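Long-range contacts in glycosyl hydrolase family 2, TIM barrel domain protein (Parabacteroides merdae ATCC 43184, PDB 6DXU), which probably hydrolyses beta-glucuronides, as a gut-bacterial beta-glucuronidase of glycoside hydrolase family 2: residues Arg235-Val241 and Ser253-Ile259; Phe204-Glu210 and Leu222-Phe228; Phe228-Ile234 and Ile259-Gly263; Gln369-Leu375 and Gln415-His419. One frame throughout, in Å; residues are numbered along the deposited sequence.

Interaction 1 of 4, residues Arg235-Val241 and Ser253-Ile259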
# COMPACT_ATOMS: atom_id res chain seq x y z
N ARG D 235 -1.81 -37.16 11.82
CA ARG D 235 -2.99 -37.67 11.11
C ARG D 235 -4.02 -38.32 12.02
O ARG D 235 -5.21 -38.34 11.67
CB ARG D 235 -2.58 -38.67 10.03
CG ARG D 235 -1.54 -38.13 9.04
CD ARG D 235 -2.06 -36.97 8.21
NE ARG D 235 -1.06 -36.51 7.24
CZ ARG D 235 -0.86 -37.07 6.05
NH1 ARG D 235 -1.60 -38.12 5.67
NH2 ARG D 235 0.07 -36.59 5.23
N LYS D 236 -3.61 -38.86 13.16
CA LYS D 236 -4.52 -39.59 14.03
C LYS D 236 -4.19 -39.33 15.49
O LYS D 236 -3.03 -39.11 15.85
CB LYS D 236 -4.46 -41.10 13.75
CG LYS D 236 -5.03 -41.47 12.40
CD LYS D 236 -5.20 -42.96 12.24
CE LYS D 236 -5.96 -43.28 10.96
NZ LYS D 236 -7.42 -43.16 11.20
N ALA D 237 -5.23 -39.35 16.32
CA ALA D 237 -5.04 -39.25 17.76
C ALA D 237 -6.17 -40.00 18.44
O ALA D 237 -7.21 -40.28 17.83
CB ALA D 237 -5.01 -37.80 18.23
N ASP D 238 -5.95 -40.33 19.70
CA ASP D 238 -7.01 -40.87 20.55
C ASP D 238 -7.47 -39.76 21.48
O ASP D 238 -6.67 -39.19 22.23
CB ASP D 238 -6.51 -42.08 21.34
CG ASP D 238 -6.30 -43.31 20.46
OD1 ASP D 238 -6.67 -43.27 19.26
OD2 ASP D 238 -5.75 -44.31 20.96
N VAL D 239 -8.76 -39.45 21.44
CA VAL D 239 -9.32 -38.35 22.22
C VAL D 239 -10.33 -38.91 23.21
O VAL D 239 -11.26 -39.62 22.81
CB VAL D 239 -9.97 -37.29 21.31
CG1 VAL D 239 -10.62 -36.20 22.16
CG2 VAL D 239 -8.92 -36.69 20.39
N THR D 240 -10.13 -38.61 24.49
CA THR D 240 -11.06 -39.00 25.55
C THR D 240 -11.84 -37.79 26.03
O THR D 240 -11.26 -36.72 26.26
CB THR D 240 -10.31 -39.64 26.72
OG1 THR D 240 -9.58 -40.78 26.25
CG2 THR D 240 -11.30 -40.08 27.83
N VAL D 241 -13.16 -37.94 26.13
CA VAL D 241 -14.04 -36.92 26.69
C VAL D 241 -14.63 -37.50 27.97
O VAL D 241 -15.25 -38.57 27.93
CB VAL D 241 -15.16 -36.54 25.70
CG1 VAL D 241 -16.04 -35.45 26.29
CG2 VAL D 241 -14.57 -36.12 24.36
N SER D 253 -17.86 -40.95 30.09
CA SER D 253 -16.52 -41.05 29.55
C SER D 253 -16.58 -41.82 28.24
O SER D 253 -17.25 -42.86 28.16
CB SER D 253 -15.57 -41.73 30.54
OG SER D 253 -14.22 -41.47 30.21
N LYS D 254 -15.90 -41.30 27.22
CA LYS D 254 -15.88 -41.95 25.92
C LYS D 254 -14.54 -41.62 25.29
O LYS D 254 -14.05 -40.49 25.40
CB LYS D 254 -17.03 -41.48 25.03
CG LYS D 254 -16.92 -41.98 23.59
CD LYS D 254 -18.10 -41.58 22.71
CE LYS D 254 -18.16 -40.08 22.46
NZ LYS D 254 -18.79 -39.77 21.14
N THR D 255 -13.92 -42.62 24.68
CA THR D 255 -12.69 -42.43 23.94
C THR D 255 -12.95 -42.64 22.46
O THR D 255 -13.48 -43.68 22.05
CB THR D 255 -11.61 -43.38 24.44
OG1 THR D 255 -11.30 -43.06 25.80
CG2 THR D 255 -10.35 -43.24 23.60
N LEU D 256 -12.56 -41.66 21.65
CA LEU D 256 -12.65 -41.76 20.19
C LEU D 256 -11.26 -42.14 19.69
O LEU D 256 -10.32 -41.36 19.82
CB LEU D 256 -13.13 -40.46 19.57
CG LEU D 256 -14.51 -39.91 19.96
CD1 LEU D 256 -14.44 -39.03 21.19
CD2 LEU D 256 -15.10 -39.14 18.80
N GLU D 257 -11.14 -43.35 19.15
CA GLU D 257 -9.84 -43.88 18.75
C GLU D 257 -9.56 -43.54 17.28
O GLU D 257 -10.42 -43.75 16.42
CB GLU D 257 -9.77 -45.39 18.96
CG GLU D 257 -9.57 -45.80 20.41
CD GLU D 257 -9.48 -47.31 20.60
OE1 GLU D 257 -9.69 -48.06 19.62
OE2 GLU D 257 -9.19 -47.76 21.73
N GLY D 258 -8.36 -43.04 17.01
CA GLY D 258 -7.96 -42.78 15.64
C GLY D 258 -8.75 -41.68 14.97
O GLY D 258 -9.01 -41.75 13.76
N ILE D 259 -9.15 -40.66 15.73
CA ILE D 259 -9.83 -39.52 15.14
C ILE D 259 -8.81 -38.64 14.41
O ILE D 259 -7.62 -38.66 14.71
CB ILE D 259 -10.58 -38.75 16.24
CG1 ILE D 259 -11.55 -37.73 15.64
CG2 ILE D 259 -9.61 -38.05 17.15
CD1 ILE D 259 -12.23 -36.88 16.71

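Interaction 2 of 4, residues Phe204-Glu210 and Leu222-Phe228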
# COMPACT_ATOMS: atom_id res chain seq x y z
N PHE D 204 -5.87 -28.23 21.72
CA PHE D 204 -7.20 -27.71 21.44
C PHE D 204 -7.10 -26.20 21.26
O PHE D 204 -6.63 -25.49 22.16
CB PHE D 204 -8.17 -28.06 22.56
CG PHE D 204 -8.31 -29.55 22.81
CD1 PHE D 204 -7.74 -30.14 23.93
CD2 PHE D 204 -9.00 -30.34 21.92
CE1 PHE D 204 -7.86 -31.51 24.15
CE2 PHE D 204 -9.13 -31.70 22.13
CZ PHE D 204 -8.56 -32.29 23.26
N GLU D 205 -7.54 -25.71 20.10
CA GLU D 205 -7.63 -24.28 19.85
C GLU D 205 -8.89 -23.67 20.45
O GLU D 205 -8.85 -22.54 20.96
CB GLU D 205 -7.60 -24.03 18.34
CG GLU D 205 -7.71 -22.56 17.95
CD GLU D 205 -7.44 -22.33 16.47
OE1 GLU D 205 -7.53 -23.29 15.68
OE2 GLU D 205 -7.18 -21.16 16.10
N GLN D 206 -10.01 -24.39 20.39
CA GLN D 206 -11.28 -23.95 20.96
C GLN D 206 -11.97 -25.17 21.55
O GLN D 206 -11.91 -26.26 20.97
CB GLN D 206 -12.23 -23.37 19.88
CG GLN D 206 -11.76 -22.18 19.04
CD GLN D 206 -11.81 -20.87 19.78
OE1 GLN D 206 -12.41 -20.78 20.86
NE2 GLN D 206 -11.21 -19.83 19.20
N ILE D 207 -12.62 -24.99 22.70
CA ILE D 207 -13.51 -25.99 23.27
C ILE D 207 -14.84 -25.31 23.54
O ILE D 207 -14.91 -24.40 24.37
CB ILE D 207 -12.96 -26.61 24.57
CG1 ILE D 207 -11.63 -27.31 24.30
CG2 ILE D 207 -13.99 -27.61 25.16
CD1 ILE D 207 -10.88 -27.69 25.55
N HIS D 208 -15.89 -25.75 22.86
CA HIS D 208 -17.22 -25.17 23.05
C HIS D 208 -18.16 -26.22 23.62
O HIS D 208 -18.33 -27.29 23.03
CB HIS D 208 -17.77 -24.61 21.74
CG HIS D 208 -17.24 -23.24 21.43
ND1 HIS D 208 -16.86 -22.84 20.17
CD2 HIS D 208 -17.02 -22.18 22.25
CE1 HIS D 208 -16.43 -21.59 20.22
NE2 HIS D 208 -16.53 -21.17 21.47
N LEU D 209 -18.75 -25.92 24.77
CA LEU D 209 -19.67 -26.81 25.47
C LEU D 209 -21.07 -26.23 25.30
O LEU D 209 -21.40 -25.23 25.94
CB LEU D 209 -19.30 -26.94 26.94
CG LEU D 209 -17.84 -27.31 27.18
CD1 LEU D 209 -17.54 -27.37 28.67
CD2 LEU D 209 -17.50 -28.63 26.51
N GLU D 210 -21.87 -26.83 24.43
CA GLU D 210 -23.25 -26.39 24.22
C GLU D 210 -24.14 -27.16 25.17
O GLU D 210 -24.30 -28.37 25.01
CB GLU D 210 -23.72 -26.61 22.79
CG GLU D 210 -23.32 -25.61 21.77
CD GLU D 210 -23.94 -25.95 20.43
OE1 GLU D 210 -23.42 -26.86 19.77
OE2 GLU D 210 -24.97 -25.34 20.05
N LEU D 222 -25.60 -32.05 26.49
CA LEU D 222 -24.29 -31.44 26.34
C LEU D 222 -23.70 -31.90 25.01
O LEU D 222 -23.63 -33.10 24.74
CB LEU D 222 -23.36 -31.81 27.51
CG LEU D 222 -21.91 -31.33 27.36
CD1 LEU D 222 -21.83 -29.81 27.43
CD2 LEU D 222 -21.02 -31.96 28.42
N LYS D 223 -23.33 -30.94 24.17
CA LYS D 223 -22.56 -31.20 22.96
C LYS D 223 -21.17 -30.62 23.15
O LYS D 223 -21.03 -29.45 23.53
CB LYS D 223 -23.22 -30.57 21.72
CG LYS D 223 -24.53 -31.21 21.29
CD LYS D 223 -24.99 -30.63 19.95
CE LYS D 223 -26.49 -30.39 19.92
NZ LYS D 223 -26.96 -30.21 18.51
N VAL D 224 -20.16 -31.45 22.94
CA VAL D 224 -18.77 -31.07 23.13
C VAL D 224 -18.17 -30.88 21.75
O VAL D 224 -18.00 -31.86 21.01
CB VAL D 224 -17.99 -32.11 23.93
CG1 VAL D 224 -16.53 -31.69 24.06
CG2 VAL D 224 -18.62 -32.34 25.33
N LYS D 225 -17.86 -29.64 21.39
CA LYS D 225 -17.27 -29.34 20.09
C LYS D 225 -15.89 -28.72 20.31
O LYS D 225 -15.66 -27.98 21.27
CB LYS D 225 -18.15 -28.39 19.27
CG LYS D 225 -19.48 -28.99 18.85
CD LYS D 225 -20.41 -27.95 18.24
CE LYS D 225 -21.73 -28.57 17.80
NZ LYS D 225 -22.69 -27.52 17.35
N THR D 226 -14.98 -29.03 19.40
CA THR D 226 -13.62 -28.55 19.56
C THR D 226 -13.02 -28.23 18.20
O THR D 226 -13.48 -28.73 17.16
CB THR D 226 -12.75 -29.56 20.31
OG1 THR D 226 -11.51 -28.95 20.66
CG2 THR D 226 -12.49 -30.78 19.45
N SER D 227 -12.03 -27.35 18.21
CA SER D 227 -11.16 -27.07 17.08
C SER D 227 -9.75 -27.45 17.48
O SER D 227 -9.27 -27.01 18.53
CB SER D 227 -11.21 -25.60 16.67
OG SER D 227 -12.52 -25.23 16.24
N PHE D 228 -9.08 -28.27 16.68
CA PHE D 228 -7.73 -28.70 17.00
C PHE D 228 -6.70 -27.72 16.50
O PHE D 228 -6.86 -27.09 15.46
CB PHE D 228 -7.44 -30.08 16.40
CG PHE D 228 -8.12 -31.20 17.12
CD1 PHE D 228 -7.52 -31.79 18.22
CD2 PHE D 228 -9.38 -31.64 16.71
CE1 PHE D 228 -8.16 -32.81 18.89
CE2 PHE D 228 -10.01 -32.66 17.38
CZ PHE D 228 -9.40 -33.25 18.47
O HOH W 1 -8.25 -25.11 14.00

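Interaction 3 of 4, residues Phe228-Ile234 and Ile259-Gly263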
# COMPACT_ATOMS: atom_id res chain seq x y z
N PHE D 228 -9.08 -28.27 16.68
CA PHE D 228 -7.73 -28.70 17.00
C PHE D 228 -6.70 -27.72 16.50
O PHE D 228 -6.86 -27.09 15.46
CB PHE D 228 -7.44 -30.08 16.40
CG PHE D 228 -8.12 -31.20 17.12
CD1 PHE D 228 -7.52 -31.79 18.22
CD2 PHE D 228 -9.38 -31.64 16.71
CE1 PHE D 228 -8.16 -32.81 18.89
CE2 PHE D 228 -10.01 -32.66 17.38
CZ PHE D 228 -9.40 -33.25 18.47
N TYR D 229 -5.60 -27.61 17.25
CA TYR D 229 -4.41 -26.91 16.81
C TYR D 229 -3.37 -27.98 16.51
O TYR D 229 -2.95 -28.71 17.40
CB TYR D 229 -3.92 -25.91 17.86
CG TYR D 229 -2.83 -25.02 17.33
CD1 TYR D 229 -3.01 -24.30 16.14
CD2 TYR D 229 -1.62 -24.88 18.00
CE1 TYR D 229 -2.00 -23.47 15.64
CE2 TYR D 229 -0.62 -24.06 17.51
CZ TYR D 229 -0.81 -23.36 16.33
OH TYR D 229 0.19 -22.54 15.83
N ASN D 230 -3.01 -28.11 15.23
CA ASN D 230 -2.23 -29.25 14.77
C ASN D 230 -1.28 -28.79 13.66
O ASN D 230 -1.39 -29.24 12.50
CB ASN D 230 -3.18 -30.35 14.29
CG ASN D 230 -2.47 -31.62 13.85
OD1 ASN D 230 -1.25 -31.77 14.01
ND2 ASN D 230 -3.24 -32.55 13.29
N PRO D 231 -0.31 -27.92 13.97
CA PRO D 231 0.58 -27.40 12.92
C PRO D 231 1.50 -28.45 12.31
O PRO D 231 1.99 -28.23 11.20
CB PRO D 231 1.38 -26.30 13.65
CG PRO D 231 1.31 -26.66 15.10
CD PRO D 231 -0.03 -27.33 15.30
N GLU D 232 1.75 -29.57 12.99
CA GLU D 232 2.59 -30.63 12.44
C GLU D 232 1.82 -31.62 11.60
O GLU D 232 2.43 -32.55 11.07
CB GLU D 232 3.32 -31.40 13.54
CG GLU D 232 4.32 -30.59 14.32
CD GLU D 232 5.52 -30.16 13.50
OE1 GLU D 232 5.82 -30.79 12.45
OE2 GLU D 232 6.17 -29.18 13.91
N ASP D 233 0.50 -31.46 11.46
CA ASP D 233 -0.31 -32.31 10.58
C ASP D 233 -0.27 -33.78 11.01
O ASP D 233 -0.22 -34.69 10.18
CB ASP D 233 0.14 -32.13 9.12
CG ASP D 233 -0.74 -32.88 8.14
OD1 ASP D 233 -0.18 -33.54 7.23
OD2 ASP D 233 -1.98 -32.84 8.31
N ILE D 234 -0.32 -34.01 12.33
CA ILE D 234 -0.51 -35.37 12.85
C ILE D 234 -1.83 -35.92 12.34
O ILE D 234 -2.87 -35.25 12.41
CB ILE D 234 -0.46 -35.35 14.40
CG1 ILE D 234 0.86 -34.75 14.92
CG2 ILE D 234 -0.69 -36.75 14.97
CD1 ILE D 234 2.10 -35.36 14.33
N ILE D 259 -9.15 -40.66 15.73
CA ILE D 259 -9.83 -39.52 15.14
C ILE D 259 -8.81 -38.64 14.41
O ILE D 259 -7.62 -38.66 14.71
CB ILE D 259 -10.58 -38.75 16.24
CG1 ILE D 259 -11.55 -37.73 15.64
CG2 ILE D 259 -9.61 -38.05 17.15
CD1 ILE D 259 -12.23 -36.88 16.71
N LEU D 260 -9.29 -37.88 13.42
CA LEU D 260 -8.44 -36.90 12.75
C LEU D 260 -8.39 -35.62 13.59
O LEU D 260 -9.39 -34.90 13.67
CB LEU D 260 -8.96 -36.60 11.34
CG LEU D 260 -8.41 -35.38 10.59
CD1 LEU D 260 -6.92 -35.53 10.37
CD2 LEU D 260 -9.14 -35.25 9.26
N PRO D 261 -7.26 -35.32 14.23
CA PRO D 261 -7.20 -34.16 15.13
C PRO D 261 -6.84 -32.88 14.36
O PRO D 261 -5.78 -32.27 14.58
CB PRO D 261 -6.11 -34.57 16.12
CG PRO D 261 -5.14 -35.35 15.25
CD PRO D 261 -5.99 -36.06 14.21
N LEU D 262 -7.72 -32.48 13.45
CA LEU D 262 -7.46 -31.37 12.53
C LEU D 262 -8.75 -30.58 12.34
O LEU D 262 -9.78 -31.16 12.01
CB LEU D 262 -6.96 -31.90 11.18
CG LEU D 262 -6.39 -30.90 10.16
CD1 LEU D 262 -5.07 -30.31 10.66
CD2 LEU D 262 -6.21 -31.60 8.83
N GLY D 263 -8.69 -29.26 12.55
CA GLY D 263 -9.90 -28.48 12.35
C GLY D 263 -10.99 -28.81 13.38
O GLY D 263 -10.71 -29.18 14.52
O HOH W 2 -6.12 -28.13 13.09

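Interaction 4 of 4, residues Gln369-Leu375 and Gln415-His419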
# COMPACT_ATOMS: atom_id res chain seq x y z
N GLN D 369 -15.54 -6.48 27.35
CA GLN D 369 -15.19 -7.81 27.81
C GLN D 369 -14.17 -7.71 28.93
O GLN D 369 -13.24 -6.90 28.87
CB GLN D 369 -14.62 -8.62 26.64
CG GLN D 369 -14.13 -10.02 27.03
CD GLN D 369 -13.55 -10.79 25.84
OE1 GLN D 369 -13.81 -10.46 24.67
NE2 GLN D 369 -12.76 -11.82 26.14
N GLN D 370 -14.33 -8.53 29.97
CA GLN D 370 -13.43 -8.42 31.10
C GLN D 370 -12.59 -9.69 31.23
O GLN D 370 -12.82 -10.68 30.54
CB GLN D 370 -14.22 -8.12 32.38
CG GLN D 370 -14.77 -6.68 32.34
CD GLN D 370 -15.08 -6.11 33.71
OE1 GLN D 370 -14.88 -6.76 34.74
NE2 GLN D 370 -15.56 -4.87 33.73
N SER D 371 -11.57 -9.62 32.09
CA SER D 371 -10.70 -10.77 32.34
C SER D 371 -11.51 -12.04 32.56
O SER D 371 -12.51 -12.04 33.28
CB SER D 371 -9.84 -10.50 33.57
OG SER D 371 -9.22 -11.68 34.01
N GLU D 372 -11.03 -13.15 31.99
CA GLU D 372 -11.71 -14.42 32.23
C GLU D 372 -11.68 -14.83 33.70
O GLU D 372 -12.52 -15.63 34.12
CB GLU D 372 -11.10 -15.55 31.38
CG GLU D 372 -11.97 -16.83 31.41
CD GLU D 372 -12.12 -17.51 30.06
OE1 GLU D 372 -11.16 -17.48 29.26
OE2 GLU D 372 -13.21 -18.07 29.79
N ILE D 373 -10.74 -14.31 34.49
CA ILE D 373 -10.76 -14.55 35.93
C ILE D 373 -12.08 -14.05 36.53
O ILE D 373 -12.68 -14.72 37.39
CB ILE D 373 -9.55 -13.87 36.60
CG1 ILE D 373 -8.25 -14.54 36.14
CG2 ILE D 373 -9.66 -13.92 38.14
CD1 ILE D 373 -7.00 -13.72 36.46
N ILE D 374 -12.54 -12.89 36.07
CA ILE D 374 -13.82 -12.34 36.54
C ILE D 374 -14.96 -13.27 36.16
O ILE D 374 -15.83 -13.59 36.98
CB ILE D 374 -14.04 -10.93 35.98
CG1 ILE D 374 -12.95 -9.96 36.46
CG2 ILE D 374 -15.44 -10.41 36.37
CD1 ILE D 374 -12.92 -9.76 37.99
N LEU D 375 -14.98 -13.74 34.91
CA LEU D 375 -16.07 -14.62 34.49
C LEU D 375 -16.07 -15.92 35.28
O LEU D 375 -17.13 -16.42 35.66
CB LEU D 375 -15.99 -14.90 32.99
CG LEU D 375 -16.54 -13.57 32.52
CD1 LEU D 375 -15.48 -12.67 31.94
CD2 LEU D 375 -17.80 -13.71 31.67
N GLN D 415 -15.16 -16.58 23.12
CA GLN D 415 -14.30 -16.82 24.27
C GLN D 415 -15.08 -17.10 25.55
O GLN D 415 -14.61 -17.90 26.37
CB GLN D 415 -13.34 -15.65 24.48
CG GLN D 415 -12.28 -15.60 23.39
CD GLN D 415 -11.50 -14.31 23.36
OE1 GLN D 415 -11.45 -13.59 24.35
NE2 GLN D 415 -10.86 -14.03 22.22
N HIS D 416 -16.25 -16.48 25.76
CA HIS D 416 -16.98 -16.61 27.02
C HIS D 416 -18.25 -17.44 26.89
O HIS D 416 -19.05 -17.49 27.83
CB HIS D 416 -17.31 -15.23 27.59
CG HIS D 416 -16.11 -14.51 28.10
ND1 HIS D 416 -16.15 -13.19 28.50
CD2 HIS D 416 -14.84 -14.93 28.29
CE1 HIS D 416 -14.94 -12.82 28.89
NE2 HIS D 416 -14.13 -13.86 28.78
N HIS D 417 -18.43 -18.13 25.75
CA HIS D 417 -19.65 -18.89 25.48
C HIS D 417 -19.98 -19.90 26.57
O HIS D 417 -21.16 -20.15 26.86
CB HIS D 417 -19.47 -19.64 24.16
CG HIS D 417 -20.50 -20.68 23.90
ND1 HIS D 417 -20.36 -21.99 24.31
CD2 HIS D 417 -21.68 -20.62 23.22
CE1 HIS D 417 -21.41 -22.68 23.93
NE2 HIS D 417 -22.23 -21.88 23.26
N ASN D 418 -18.97 -20.52 27.17
CA ASN D 418 -19.25 -21.65 28.06
C ASN D 418 -19.67 -21.22 29.46
O ASN D 418 -20.11 -22.08 30.24
CB ASN D 418 -18.03 -22.58 28.17
CG ASN D 418 -17.59 -23.16 26.82
OD1 ASN D 418 -18.39 -23.33 25.91
ND2 ASN D 418 -16.30 -23.46 26.71
N HIS D 419 -19.53 -19.94 29.82
CA HIS D 419 -19.82 -19.54 31.20
C HIS D 419 -21.31 -19.56 31.50
O HIS D 419 -22.05 -18.76 30.92
CB HIS D 419 -19.26 -18.14 31.48
CG HIS D 419 -17.77 -18.09 31.43
ND1 HIS D 419 -16.98 -18.62 32.43
CD2 HIS D 419 -16.92 -17.61 30.49
CE1 HIS D 419 -15.71 -18.46 32.10
NE2 HIS D 419 -15.65 -17.84 30.94
O HOH W 3 -11.63 -12.44 28.79
O HOH W 4 -10.80 -15.04 27.12

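Interaction 1 of 4, residues Arg235-Val241 and Ser253-Ile259
A G1 beta bulge ends the hairpin formed by strands 237-244 and 250-259: Gly-258 and Ile-259 both face Ala-237. Ala-237 and Ile-259 exchange two backbone hydrogen bonds, with Ala-237 N 3.0 Å from Ile-259 O. Gly-258 has a positive phi of 67°, the glycine conformation expected in this bulge. Its N-H is taken by the side chain of Asp-238, with Gly-258 N to Asp-238 OD1 at 2.8 Å. The bond meets OD1 nearly end-on. Asp-238 CG lies anti to its own carbonyl carbon (chi1 -72°), which keeps the carboxylate beside the strand and near the bulge. Lys-236 NZ adds a weak bond to Gly-258 O at 3.3 Å.

Beyond the bulge the antiparallel pairing is regular. Leu-256 N lies 2.7 Å from Val-239 O, and the reverse bond is also made. Val-241 and Lys-254 form the next hydrogen-bonded pair. Between them, Thr-240 and Thr-255 form a non-hydrogen-bonded pair. Their hydroxyls meet at 2.9 Å from OG1 to OG1, and either could be the donor.

The other face carries the apolar side chains of Ala-237, Val-239, Val-241, Leu-256 and Ile-259. Val-239 CG2 touches Ile-259 CG2 at 3.6 Å, the two side chains crossing at a slant. Val-239, Val-241 and Ile-259 also reach Leu-267 of strand 263-273, in the facing sheet. A bulged edge hairpin packed on a second sheet fits the immunoglobulin-like beta-sandwich domain of glycoside hydrolase family 2.

Interaction 2 of 4, residues Phe204-Glu210 and Leu222-Phe228
Gln-206 O is gripped twice by the opposite strand. Thr-226 OG1 donates to Gln-206 O at 2.7 Å. Ser-227 N donates to Gln-206 O at 3.0 Å. The threonine hydroxyl reaches the carbonyl because OG1 is turned opposite the backbone N (chi1 -169°). The same OG1 lies 3.1 Å from Phe-204 CD2.

Ser-227 O is likewise shared. Glu-205 N is 2.7 Å from Ser-227 O, and Gln-206 N makes a longer bond to it. This is a classic beta bulge in the antiparallel hairpin of strands 203-213 and 219-229, part of one sheet of the immunoglobulin-like sandwich. A water donates to both Glu-205 OE1 and Phe-228 O, bridging the strands beside the bulge.

On the inward face the Phe-204 and Phe-228 rings lie side by side, with their planes inclined at 38°. Phe-204 CE2 approaches Phe-228 CE1 to 3.6 Å. Further along, Leu-209 CD2 rests on Val-224 CG1 at 4.0 Å.

The other face carries a salt bridge, with Lys-225 NZ 2.6 Å from Glu-210 OE1. NZ comes to the syn side of OE1, 25° out of the carboxylate plane. Lys-225 is fully extended to get there. Ile-207, Leu-209 and Phe-204 also pack on strands 286-294 and 297-305 of the facing sheet.

Interaction 3 of 4, residues Phe228-Ile234 and Ile259-Gly263
Pro-261 lies over one face of the Phe-228 ring. Its CB is 3.9 Å from the Phe-228 ring centroid, 18° off the normal, a CH-pi contact. Pro-261 CA sits above the ring centre on the same face. Gly-263 O comes to the edge of the ring, 3.6 Å from Phe-228 CD2, and also accepts from Phe-228 N at 2.9 Å. A water accepts from Gly-263 N and donates to Phe-228 O, bridging the two segments once more.

Pro-261 is the centre of an inverse gamma turn in the loop that carries the chain from strand 250-259 to strand 263-273, from one sheet of the sandwich to the other. The facing segment makes a type I turn from Asn-230 to Asp-233.

Asn-230 ties the two loops together. Its CG is opposite the backbone N (chi1 -177°), which sends the amide toward Pro-261. ND2 donates to Pro-261 O at 2.9 Å, approaching from above that carbonyl plane. It also donates to Ile-234 O at 2.9 Å, this time within 5° of its own amide plane. Asn-230 OD1 accepts from Ile-234 N at 3.0 Å, on a lone pair. Three bonds therefore fix the amide. Asp-233 turns to a second subunit, where it bonds Ser-443 and forms a salt bridge with Arg-446.

Interaction 4 of 4, residues Gln369-Leu375 and Gln415-His419
Leu-375 wedges against two histidines. Its CB sits over the centre of the His-419 ring, 3.6 Å from the centroid, a CH-pi contact. CG lies over a face of the His-416 ring, displaced toward the rim and 4.2 Å from the centroid. CD2 reaches His-416 ND1 at 3.6 Å. CD1 also lies against His-416, but its modelled distance is too short to be trusted.

His-419 NE2 donates to Glu-372 OE2 at 2.7 Å, using the anti lone pair of that oxygen. The carboxylate and ring planes are 55° apart. His-419 ND1 bonds Asp-379, so both ring nitrogens are held.

Gln-369 is fully extended toward Gln-415 (chi1 176°). Its NE2 donates to Gln-415 OE1 at 2.8 Å. The bond lies in the amide plane of Gln-369, while the two amides are turned 70° apart. One water links Gln-369 NE2, Gln-370 O and His-416 NE2, the last at 2.9 Å from the water.

Ser-371 caps the start of helix 372-381, which packs here against the end of helix 399-416 and the turn after it. His-416 bonds Glu-387 of strand 384-388 and touches Trp-425 of strand 422-429, so the contact joins helices of the TIM barrel to its parallel strands.

In the fold
Interactions 1, 2 and 3 belong to one beta-sandwich domain, with centres 12 to 14 Å apart. Interaction 3 shares Phe-228 with interaction 2 and Ile-259 with interaction 1. Interactions 1 and 2 lie in facing sheets and meet where Val-239 CG2 touches Phe-228 CZ at 4.0 Å. A bound bicine lies about 7 Å from the side chain of Ser-253 and about 8 Å from that of Leu-222. Interaction 4 is in the TIM barrel, the domain that carries the active site in this family. It touches interaction 2 directly: Asn-418 ND2 bonds Ile-207 O, and Asn-418 OD1 bonds Leu-209 N. Its centre is about 28 Å from that of interaction 1.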